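Acetyltransferase (Agrobacterium tumefaciens, PDB 2FSR) probably transfers an acetyl group from acetyl-coenzyme A to an acceptor amine, as other GNAT-family acetyltransferases do. Local coordinates at residues E33-R38 against L88-G93. Residues are numbered along the deposited sequence; the frame is centred on the assembly and turned at random.
Sequences ERLTLR and LMIDLG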
# COMPACT_ATOMS: atom_id res chain seq x y z
N GLU A 33 -4.54 13.28 -8.85
CA GLU A 33 -4.91 13.80 -10.16
C GLU A 33 -5.95 12.89 -10.81
O GLU A 33 -7.01 13.36 -11.23
CB GLU A 33 -3.66 13.90 -11.03
CG GLU A 33 -3.90 14.23 -12.50
CD GLU A 33 -2.60 14.30 -13.28
OE1 GLU A 33 -1.68 15.02 -12.83
OE2 GLU A 33 -2.49 13.63 -14.32
N ARG A 34 -5.64 11.60 -10.84
CA ARG A 34 -6.44 10.63 -11.58
C ARG A 34 -7.15 9.60 -10.71
O ARG A 34 -7.96 8.82 -11.21
CB ARG A 34 -5.56 9.90 -12.60
CG ARG A 34 -4.99 10.83 -13.67
CD ARG A 34 -4.12 10.09 -14.64
NE ARG A 34 -2.95 9.53 -13.96
CZ ARG A 34 -2.05 8.72 -14.52
NH1 ARG A 34 -2.16 8.36 -15.80
NH2 ARG A 34 -1.05 8.27 -13.79
N LEU A 35 -6.83 9.57 -9.41
CA LEU A 35 -7.26 8.44 -8.57
C LEU A 35 -7.98 8.85 -7.30
O LEU A 35 -7.82 9.96 -6.81
CB LEU A 35 -6.06 7.57 -8.17
CG LEU A 35 -5.08 7.15 -9.28
CD1 LEU A 35 -3.79 6.59 -8.68
CD2 LEU A 35 -5.77 6.17 -10.25
N THR A 36 -8.78 7.92 -6.79
CA THR A 36 -9.37 8.07 -5.45
C THR A 36 -8.83 6.89 -4.64
O THR A 36 -8.90 5.73 -5.08
CB THR A 36 -10.91 8.05 -5.49
OG1 THR A 36 -11.38 9.19 -6.24
CG2 THR A 36 -11.49 8.14 -4.07
N LEU A 37 -8.23 7.20 -3.48
CA LEU A 37 -7.63 6.17 -2.63
C LEU A 37 -8.50 6.07 -1.40
O LEU A 37 -8.52 7.01 -0.61
CB LEU A 37 -6.19 6.56 -2.25
CG LEU A 37 -5.31 7.04 -3.41
CD1 LEU A 37 -3.90 7.34 -2.92
CD2 LEU A 37 -5.26 6.04 -4.55
N ARG A 38 -9.24 4.98 -1.26
CA ARG A 38 -10.33 4.95 -0.28
C ARG A 38 -10.36 3.68 0.57
O ARG A 38 -9.67 2.71 0.28
CB ARG A 38 -11.70 5.18 -0.95
CG ARG A 38 -11.91 4.35 -2.20
CD ARG A 38 -12.70 3.13 -1.91
NE ARG A 38 -12.82 2.26 -3.09
CZ ARG A 38 -12.96 0.95 -3.02
NH1 ARG A 38 -13.05 0.36 -1.83
NH2 ARG A 38 -13.02 0.23 -4.13
N LEU A 88 -5.33 1.44 1.23
CA LEU A 88 -6.47 2.07 0.58
C LEU A 88 -6.61 1.42 -0.79
O LEU A 88 -5.61 1.06 -1.44
CB LEU A 88 -6.23 3.57 0.41
CG LEU A 88 -6.06 4.37 1.72
CD1 LEU A 88 -5.50 5.77 1.47
CD2 LEU A 88 -7.38 4.42 2.48
N MSE A 89 -7.86 1.22 -1.22
CA MSE A 89 -8.09 0.71 -2.56
C MSE A 89 -7.95 1.86 -3.54
O MSE A 89 -8.33 2.99 -3.22
CB MSE A 89 -9.48 0.09 -2.68
CG MSE A 89 -9.76 -1.11 -1.74
SE MSE A 89 -8.39 -2.49 -1.68
CE MSE A 89 -8.51 -3.12 -3.52
N ILE A 90 -7.44 1.55 -4.73
CA ILE A 90 -7.24 2.56 -5.78
C ILE A 90 -8.39 2.49 -6.76
O ILE A 90 -8.58 1.46 -7.42
CB ILE A 90 -5.92 2.32 -6.56
CG1 ILE A 90 -4.70 2.24 -5.61
CG2 ILE A 90 -5.74 3.40 -7.63
CD1 ILE A 90 -3.39 1.83 -6.32
N ASP A 91 -9.16 3.58 -6.83
CA ASP A 91 -10.23 3.71 -7.83
C ASP A 91 -9.86 4.76 -8.87
O ASP A 91 -9.19 5.74 -8.56
CB ASP A 91 -11.56 4.12 -7.18
CG ASP A 91 -12.20 3.02 -6.34
OD1 ASP A 91 -11.74 1.85 -6.34
OD2 ASP A 91 -13.20 3.36 -5.66
N LEU A 92 -10.30 4.55 -10.11
CA LEU A 92 -10.09 5.55 -11.16
C LEU A 92 -11.07 6.71 -11.00
O LEU A 92 -12.29 6.52 -11.05
CB LEU A 92 -10.25 4.93 -12.55
CG LEU A 92 -9.11 4.08 -13.09
CD1 LEU A 92 -9.56 3.38 -14.37
CD2 LEU A 92 -7.85 4.89 -13.35
N GLY A 93 -10.53 7.91 -10.81
CA GLY A 93 -11.34 9.13 -10.76
C GLY A 93 -12.53 9.09 -9.84
O GLY A 93 -12.41 8.65 -8.69
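The antiparallel pairing of strands 35-38 and 87-92 in the GNAT-type sheet joins Thr36 to Asp91 and Arg38 to Met89, present as selenomethionine, as hydrogen-bonded pairs. Thr36 N reaches Asp91 O at 2.8 Å and Thr36 O accepts from Asp91 N; Arg38 and Met89 repeat this reciprocal pattern. Past the strand end, Gly93 N binds Arg34 O at 2.8 Å, and the hydroxyl Thr36 OG1 donates to Gly93 O at 2.7 Å, an oxygen that also receives Arg31 NH1.

On the face carrying Thr36, Arg38 and Asp91, a side-on salt bridge links neighbouring strands diagonally. Arg38 NE meets Asp91 OD2 at 2.8 Å in a fairly straight bond (165°) that lies near the guanidinium plane but arrives from above the carboxylate plane. Arg38 NH2 reaches the syn lone pair of Asp91 OD1 at 3.0 Å; the guanidinium and carboxylate planes are 54° apart, in keeping with the raised approach of NE. With chi1 at 47°, Arg38 CG sits between backbone N and carbonyl carbon, and the bend at chi2 folds the chain back across the partner strand, laying one guanidinium face over Met89 CB, 3.6 Å from the plane. Asp44 binds NH1, giving the group a second carboxylate partner.

The other face is apolar: Leu37 CD2 lies 4.0 Å from Ile90 CG1, their side chains side by side, while Leu35 CD2 packs against Ile90 CG2. Ile90 also touches Ala132 of helix 128-143, which packs on this face; an antiparallel sheet backed by a helix is the arrangement of the GNAT fold.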